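Local coordinates for uncharacterized protein (Bacteroides ovatus CL02T12C04, PDB 6PTM) that probably acts as an exo-carrageenase of glycoside hydrolase family 42, cutting carrageenan chains from an end, at residues K390-I395 and F467-H472; K394-L399 and G422-S427; N398-N403 and I450-D455. One frame throughout, in Å; residues are numbered along the deposited sequence.

Contact 1 (K390-I395 and F467-H472); sequences KTHIKI and FNTEGH
The H392 and F467 rings meet obliquely, with centroids 5.5 Å apart and planes at 55°. H392 CE1 makes the approach, 3.7 Å from F467 CD2. One face of the F467 ring carries the methyl of T469, with CG2 3.5 Å above the plane and over its centre. The same methyl also touches H392 CE1, so it wedges where the two rings converge. F226 packs edge-to-face with F467 from outside. Water 1 lies in the H392 plane at ND1 and joins it to T469 OG1. H392 NE2 is bound to L286 O. Both ring nitrogens therefore have partners, which fixes the turn of the imidazole.

K394 runs past T469, and its CG is 3.4 Å from T469 OG1. Its chain starts with CG trans to the backbone N (chi1 -178°) and bends at chi3, which brings the amine to E470. The salt bridge from K394 NZ to E470 OE1 is 2.8 Å and uses the anti lone pair. NZ is also bonded to N292 OD1 and to water 2, which in turn reaches T469 O. With a leucine in place of K394, E470 OE1 would probably lose its charged mate and the carboxylate would be freer to turn. The other oxygen, OE2, meets H472 NE2 at the edge of that ring, in a nearly straight bond. The carboxylate is thus held at both oxygens. N468 OD1 accepts from E470 N in an Asx turn, at the corner where the chain turns.

Strands 391-394 and 466-471 are not neighbours; strand 421-423 lies between them. The meeting of their side chains is consistent with the interior of a (beta/alpha)8 barrel, as in clan GH-A. E470 lies at the strand end that probably faces the active site, as in this clan.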
# COMPACT_ATOMS: atom_id res chain seq x y z
N LYS A 390 -18.04 -2.47 4.67
CA LYS A 390 -16.99 -1.89 3.82
C LYS A 390 -16.09 -3.05 3.39
O LYS A 390 -15.73 -3.86 4.25
CB LYS A 390 -16.30 -0.76 4.57
CG LYS A 390 -17.19 0.37 5.07
CD LYS A 390 -16.35 1.63 5.11
CE LYS A 390 -16.73 2.75 6.05
NZ LYS A 390 -17.98 2.56 6.78
N THR A 391 -15.80 -3.14 2.10
CA THR A 391 -14.95 -4.22 1.57
C THR A 391 -13.64 -3.63 1.08
O THR A 391 -13.60 -2.46 0.64
CB THR A 391 -15.68 -5.04 0.50
OG1 THR A 391 -15.88 -4.23 -0.66
CG2 THR A 391 -16.99 -5.59 1.02
N HIS A 392 -12.65 -4.50 1.05
CA HIS A 392 -11.35 -4.27 0.41
C HIS A 392 -10.73 -5.60 0.07
O HIS A 392 -11.22 -6.65 0.51
CB HIS A 392 -10.46 -3.40 1.32
CG HIS A 392 -10.36 -3.90 2.71
ND1 HIS A 392 -9.28 -4.63 3.17
CD2 HIS A 392 -11.19 -3.72 3.77
CE1 HIS A 392 -9.46 -4.91 4.44
NE2 HIS A 392 -10.63 -4.35 4.85
N ILE A 393 -9.62 -5.51 -0.64
CA ILE A 393 -8.88 -6.67 -1.17
C ILE A 393 -7.39 -6.46 -0.85
O ILE A 393 -6.89 -5.32 -1.05
CB ILE A 393 -9.18 -6.79 -2.68
CG1 ILE A 393 -10.69 -6.85 -2.95
CG2 ILE A 393 -8.45 -7.96 -3.31
CD1 ILE A 393 -11.04 -6.48 -4.41
N LYS A 394 -6.70 -7.51 -0.41
CA LYS A 394 -5.24 -7.41 -0.13
C LYS A 394 -4.49 -7.50 -1.47
O LYS A 394 -3.88 -8.55 -1.80
CB LYS A 394 -4.80 -8.44 0.89
CG LYS A 394 -3.31 -8.35 1.23
CD LYS A 394 -2.80 -9.50 2.02
CE LYS A 394 -3.45 -9.59 3.40
NZ LYS A 394 -2.84 -10.67 4.22
N ILE A 395 -4.58 -6.43 -2.25
CA ILE A 395 -4.01 -6.38 -3.62
C ILE A 395 -2.51 -6.13 -3.51
O ILE A 395 -2.12 -5.23 -2.75
CB ILE A 395 -4.67 -5.28 -4.46
CG1 ILE A 395 -6.15 -5.58 -4.71
CG2 ILE A 395 -3.90 -5.08 -5.74
CD1 ILE A 395 -6.91 -4.35 -5.16
N PHE A 467 -5.99 0.78 4.01
CA PHE A 467 -5.66 -0.28 4.99
C PHE A 467 -4.69 -1.26 4.35
O PHE A 467 -5.11 -2.01 3.47
CB PHE A 467 -6.94 -0.96 5.47
CG PHE A 467 -6.74 -1.92 6.63
CD1 PHE A 467 -5.57 -1.96 7.36
CD2 PHE A 467 -7.77 -2.77 6.99
CE1 PHE A 467 -5.43 -2.84 8.43
CE2 PHE A 467 -7.64 -3.62 8.07
CZ PHE A 467 -6.46 -3.68 8.76
N ASN A 468 -3.42 -1.18 4.72
CA ASN A 468 -2.38 -2.16 4.35
C ASN A 468 -2.48 -3.34 5.31
O ASN A 468 -2.08 -3.18 6.46
CB ASN A 468 -0.99 -1.54 4.31
CG ASN A 468 0.03 -2.48 3.73
OD1 ASN A 468 -0.10 -3.71 3.86
ND2 ASN A 468 1.08 -1.91 3.15
N THR A 469 -3.06 -4.45 4.86
CA THR A 469 -3.51 -5.60 5.69
C THR A 469 -2.37 -6.60 5.85
O THR A 469 -2.53 -7.55 6.62
CB THR A 469 -4.75 -6.27 5.10
OG1 THR A 469 -4.61 -6.43 3.68
CG2 THR A 469 -5.98 -5.44 5.44
N GLU A 470 -1.26 -6.39 5.16
CA GLU A 470 -0.04 -7.19 5.41
C GLU A 470 1.16 -6.34 5.02
O GLU A 470 1.68 -6.54 3.91
CB GLU A 470 -0.12 -8.50 4.64
CG GLU A 470 0.96 -9.48 5.03
CD GLU A 470 0.97 -10.74 4.17
OE1 GLU A 470 -0.14 -11.24 3.86
OE2 GLU A 470 2.07 -11.15 3.74
N GLY A 471 1.56 -5.44 5.90
CA GLY A 471 2.58 -4.42 5.60
C GLY A 471 3.94 -5.07 5.37
O GLY A 471 4.42 -5.82 6.28
N HIS A 472 4.53 -4.84 4.20
CA HIS A 472 5.83 -5.44 3.80
C HIS A 472 6.85 -4.30 3.65
O HIS A 472 7.71 -4.37 2.74
CB HIS A 472 5.65 -6.37 2.59
CG HIS A 472 5.17 -7.73 2.97
ND1 HIS A 472 5.95 -8.62 3.72
CD2 HIS A 472 3.99 -8.36 2.74
CE1 HIS A 472 5.25 -9.72 3.95
NE2 HIS A 472 4.02 -9.57 3.37
O HOH W 1 -6.72 -5.12 2.46
O HOH W 2 -4.31 -9.80 6.47

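Contact 2 (K394-L399 and G422-S427); sequences KIMPNL and GNDASS
I395 and N423 bring together the ends of two adjacent strands, 391-394 and 421-423, of a (beta/alpha)8-type barrel. Their CA atoms are 4.4 Å apart, the closest pair of CA atoms across the two segments.

Polar contacts centre on one carbonyl. I395 O accepts the backbone N of D424 at 3.1 Å. The donor sits well above the carbonyl plane, so the bond is not on a lone pair. The same oxygen takes a CA-H...O contact from N423 CA, also at 3.1 Å. One N-H bond and a weaker CA-H contact, from consecutive residues, converge on this oxygen.

Packing contacts come next. The P397 ring comes in toward the other segment and sets CG 3.6 Å from A425 CA and 3.9 Å from N423 CB. K394 crosses D424 at about a right angle, with its CG 3.5 Å from D424 CB. This is contact of aliphatic carbons; the charged ends stay apart, and K394 NZ is bound to N292 and E470. M396 instead lies beside D424 and points the same way. Its CG rests against a carboxylate oxygen, not a hydrocarbon partner, 3.7 Å from D424 OD1.

After the strand, the chain is shaped by an Asx turn. N423 CG is tucked between its own N and C (chi1 57°), which turns OD1 toward A425. Y454 OH bonds to the same oxygen. A425 N meets N423 OD1 at 3.2 Å, in the carbonyl plane and on a lone pair.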
# COMPACT_ATOMS: atom_id res chain seq x y z
N LYS A 394 -6.70 -7.51 -0.41
CA LYS A 394 -5.24 -7.41 -0.13
C LYS A 394 -4.49 -7.50 -1.47
O LYS A 394 -3.88 -8.55 -1.80
CB LYS A 394 -4.80 -8.44 0.89
CG LYS A 394 -3.31 -8.35 1.23
CD LYS A 394 -2.80 -9.50 2.02
CE LYS A 394 -3.45 -9.59 3.40
NZ LYS A 394 -2.84 -10.67 4.22
N ILE A 395 -4.58 -6.43 -2.25
CA ILE A 395 -4.01 -6.38 -3.62
C ILE A 395 -2.51 -6.13 -3.51
O ILE A 395 -2.12 -5.23 -2.75
CB ILE A 395 -4.67 -5.28 -4.46
CG1 ILE A 395 -6.15 -5.58 -4.71
CG2 ILE A 395 -3.90 -5.08 -5.74
CD1 ILE A 395 -6.91 -4.35 -5.16
N MET A 396 -1.71 -6.88 -4.27
CA MET A 396 -0.26 -6.61 -4.37
C MET A 396 -0.07 -5.41 -5.28
O MET A 396 -0.32 -5.52 -6.46
CB MET A 396 0.46 -7.82 -4.96
CG MET A 396 0.43 -9.03 -4.05
SD MET A 396 0.68 -10.54 -5.00
CE MET A 396 2.17 -10.16 -5.94
N PRO A 397 0.38 -4.22 -4.83
CA PRO A 397 0.43 -3.06 -5.72
C PRO A 397 1.31 -3.24 -6.95
O PRO A 397 1.07 -2.54 -7.90
CB PRO A 397 1.01 -1.97 -4.83
CG PRO A 397 0.56 -2.38 -3.45
CD PRO A 397 0.71 -3.88 -3.44
N ASN A 398 2.32 -4.11 -6.90
CA ASN A 398 3.26 -4.34 -8.04
C ASN A 398 2.49 -4.99 -9.22
O ASN A 398 2.99 -4.90 -10.34
CB ASN A 398 4.58 -5.04 -7.64
CG ASN A 398 4.48 -6.49 -7.18
OD1 ASN A 398 3.42 -7.08 -7.11
ND2 ASN A 398 5.63 -7.10 -6.95
N LEU A 399 1.28 -5.52 -9.02
CA LEU A 399 0.46 -6.01 -10.17
C LEU A 399 -0.04 -4.82 -11.01
O LEU A 399 -0.45 -5.05 -12.12
CB LEU A 399 -0.67 -6.91 -9.68
CG LEU A 399 -0.26 -8.23 -9.04
CD1 LEU A 399 -1.47 -9.02 -8.61
CD2 LEU A 399 0.59 -9.04 -10.00
N GLY A 422 -7.66 -1.35 -0.04
CA GLY A 422 -6.83 -2.47 0.43
C GLY A 422 -5.58 -2.61 -0.40
O GLY A 422 -5.63 -2.28 -1.63
N ASN A 423 -4.52 -3.09 0.24
CA ASN A 423 -3.26 -3.51 -0.41
C ASN A 423 -2.36 -4.18 0.64
O ASN A 423 -2.67 -4.10 1.81
CB ASN A 423 -2.50 -2.34 -1.03
CG ASN A 423 -2.18 -1.24 -0.05
OD1 ASN A 423 -1.18 -1.32 0.67
ND2 ASN A 423 -3.00 -0.23 0.03
N ASP A 424 -1.24 -4.74 0.20
CA ASP A 424 -0.12 -5.19 1.08
C ASP A 424 1.17 -4.68 0.43
O ASP A 424 2.04 -5.49 0.09
CB ASP A 424 -0.22 -6.67 1.41
CG ASP A 424 0.16 -7.62 0.30
OD1 ASP A 424 -0.05 -7.28 -0.86
OD2 ASP A 424 0.64 -8.72 0.63
N ALA A 425 1.23 -3.37 0.25
CA ALA A 425 2.41 -2.67 -0.32
C ALA A 425 3.65 -3.15 0.39
O ALA A 425 3.60 -3.24 1.65
CB ALA A 425 2.29 -1.17 -0.21
N SER A 426 4.68 -3.46 -0.41
CA SER A 426 6.08 -3.75 -0.02
C SER A 426 6.96 -2.55 -0.34
O SER A 426 6.67 -1.82 -1.32
CB SER A 426 6.66 -4.94 -0.75
OG SER A 426 5.94 -6.12 -0.47
N SER A 427 8.04 -2.40 0.43
CA SER A 427 9.16 -1.48 0.13
C SER A 427 10.48 -2.24 0.33
O SER A 427 10.84 -3.06 -0.51
CB SER A 427 9.04 -0.22 0.97
OG SER A 427 9.01 -0.52 2.36

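Contact 3 (N398-N403 and I450-D455); sequences NLWSDN and ICMAYD. With EDO (1,2-ethanediol), chain D.
The short helix 398-401 lies against helix 448-460, closest at S401 and A453, whose CA atoms are 5.9 Å apart. No hydrogen bond crosses between the two segments. The second helix has a wider pi-type turn at 450-453, whose last two residues, M452 and A453, make the contact.

W400 and M452 give the largest shares. W400 CG is trans to the backbone N (chi1 179°), which carries the indole out to the other helix. The six-membered ring does the touching. CZ3 of W400 is 3.7 Å from A453 CA, and W400 CE3 is 4.1 Å from A453 CB. M452 crosses the indole at about a right angle. Its chain bends at chi3 and puts the methyl CE 3.8 Å from W400 CZ3. S401 fits alongside more loosely, with CB 4.4 Å from A453 CB.

Other aromatic rings complete the setting of W400. F456 stacks on it and F599 meets it edge-to-face. M580 of helix 579-590 touches both W400 and M452. The contact therefore lies where the barrel helices meet the domain built on the parallel sheet that includes strand 597-600.

At the end of helix 398-401, a 1,2-ethanediol probably left by the crystallisation liquor gives O1 to S401 O at 2.8 Å and O2 to D402 OD1 at 2.7 Å. It bridges a backbone carbonyl and a carboxylate.

Across the helices aliphatic groups pack on the indole and on S401 CB. These two segments are held by shape and dispersion, with no polar bond to set their register.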
# COMPACT_ATOMS: atom_id res chain seq x y z
N ASN A 398 2.32 -4.11 -6.90
CA ASN A 398 3.26 -4.34 -8.04
C ASN A 398 2.49 -4.99 -9.22
O ASN A 398 2.99 -4.90 -10.34
CB ASN A 398 4.58 -5.04 -7.64
CG ASN A 398 4.48 -6.49 -7.18
OD1 ASN A 398 3.42 -7.08 -7.11
ND2 ASN A 398 5.63 -7.10 -6.95
N LEU A 399 1.28 -5.52 -9.02
CA LEU A 399 0.46 -6.01 -10.17
C LEU A 399 -0.04 -4.82 -11.01
O LEU A 399 -0.45 -5.05 -12.12
CB LEU A 399 -0.67 -6.91 -9.68
CG LEU A 399 -0.26 -8.23 -9.04
CD1 LEU A 399 -1.47 -9.02 -8.61
CD2 LEU A 399 0.59 -9.04 -10.00
N TRP A 400 0.07 -3.60 -10.50
CA TRP A 400 -0.07 -2.35 -11.29
C TRP A 400 1.27 -1.63 -11.48
O TRP A 400 1.49 -1.15 -12.60
CB TRP A 400 -1.07 -1.40 -10.65
CG TRP A 400 -1.23 -0.13 -11.40
CD1 TRP A 400 -2.10 0.13 -12.42
CD2 TRP A 400 -0.52 1.10 -11.16
NE1 TRP A 400 -1.96 1.43 -12.84
CE2 TRP A 400 -1.00 2.04 -12.09
CE3 TRP A 400 0.48 1.48 -10.27
CZ2 TRP A 400 -0.49 3.33 -12.17
CZ3 TRP A 400 0.95 2.78 -10.31
CH2 TRP A 400 0.48 3.68 -11.26
N SER A 401 2.11 -1.51 -10.44
CA SER A 401 3.33 -0.66 -10.54
C SER A 401 4.41 -1.36 -11.40
O SER A 401 5.24 -0.64 -11.95
CB SER A 401 3.86 -0.24 -9.18
OG SER A 401 4.14 -1.36 -8.35
N ASP A 402 4.40 -2.69 -11.51
CA ASP A 402 5.28 -3.45 -12.44
C ASP A 402 4.53 -3.68 -13.77
O ASP A 402 3.38 -3.20 -13.91
CB ASP A 402 5.84 -4.72 -11.82
CG ASP A 402 6.96 -4.50 -10.78
OD1 ASP A 402 7.50 -3.38 -10.72
OD2 ASP A 402 7.23 -5.43 -10.02
N ASN A 403 5.18 -4.33 -14.74
CA ASN A 403 4.76 -4.32 -16.16
C ASN A 403 3.67 -5.35 -16.48
O ASN A 403 2.99 -5.13 -17.50
CB ASN A 403 5.97 -4.51 -17.07
CG ASN A 403 6.91 -3.33 -17.02
OD1 ASN A 403 6.47 -2.19 -17.14
ND2 ASN A 403 8.18 -3.56 -16.75
N ILE A 450 4.67 2.46 -2.35
CA ILE A 450 4.11 3.41 -1.33
C ILE A 450 4.03 4.85 -1.86
O ILE A 450 3.33 5.66 -1.23
CB ILE A 450 4.87 3.33 -0.01
CG1 ILE A 450 6.35 3.67 -0.13
CG2 ILE A 450 4.65 1.98 0.66
CD1 ILE A 450 7.03 3.82 1.23
N CYS A 451 4.76 5.21 -2.92
CA CYS A 451 4.64 6.54 -3.56
C CYS A 451 3.72 6.45 -4.80
O CYS A 451 2.58 6.92 -4.75
CB CYS A 451 6.00 7.13 -3.90
SG CYS A 451 6.96 7.56 -2.42
N MET A 452 4.15 5.78 -5.85
CA MET A 452 3.45 5.83 -7.16
C MET A 452 2.16 5.01 -7.12
O MET A 452 1.16 5.56 -7.53
CB MET A 452 4.31 5.35 -8.32
CG MET A 452 3.69 5.75 -9.62
SD MET A 452 4.77 5.37 -11.02
CE MET A 452 4.58 3.59 -11.15
N ALA A 453 2.14 3.77 -6.61
CA ALA A 453 0.89 2.98 -6.58
C ALA A 453 -0.15 3.62 -5.62
O ALA A 453 -1.34 3.68 -5.97
CB ALA A 453 1.16 1.54 -6.21
N TYR A 454 0.27 4.08 -4.43
CA TYR A 454 -0.60 4.82 -3.48
C TYR A 454 -1.20 6.04 -4.20
O TYR A 454 -2.43 6.31 -4.08
CB TYR A 454 0.21 5.11 -2.20
CG TYR A 454 0.27 3.94 -1.24
CD1 TYR A 454 -0.06 2.64 -1.64
CD2 TYR A 454 0.66 4.11 0.08
CE1 TYR A 454 -0.01 1.58 -0.76
CE2 TYR A 454 0.72 3.05 0.97
CZ TYR A 454 0.36 1.78 0.56
OH TYR A 454 0.38 0.76 1.46
N ASP A 455 -0.37 6.78 -4.94
CA ASP A 455 -0.82 7.99 -5.67
C ASP A 455 -1.86 7.61 -6.74
O ASP A 455 -2.82 8.39 -6.95
CB ASP A 455 0.36 8.79 -6.22
CG ASP A 455 1.14 9.53 -5.13
OD1 ASP A 455 0.63 9.56 -3.98
OD2 ASP A 455 2.27 10.03 -5.43
C1 EDO D . 8.78 0.02 -13.23
O1 EDO D . 7.95 0.16 -12.07
C2 EDO D . 8.68 -1.31 -13.81
O2 EDO D . 8.75 -2.32 -12.83

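In the fold
Contacts 1 and 2 share K394 and I395 and have centres 8 Å apart. Their second segments belong to neighbouring strands, joined by T469 N to N423 O at 3.1 Å. Contact 3 follows contact 2 through N398 and L399, also 8 Å between centres, and is nested inside the loop closed by contact 1. Y454 links all three: its OH is 2.7 Å from N423 OD1 and 3.2 Å from N468 ND2. Contact 1, at the ends of the strands, probably lies near the active site, as in clan GH-A. Contact 3 lies about 14 Å from it, between centres, on the helical layer. The ethanediol belongs to contact 3 and says nothing about substrate.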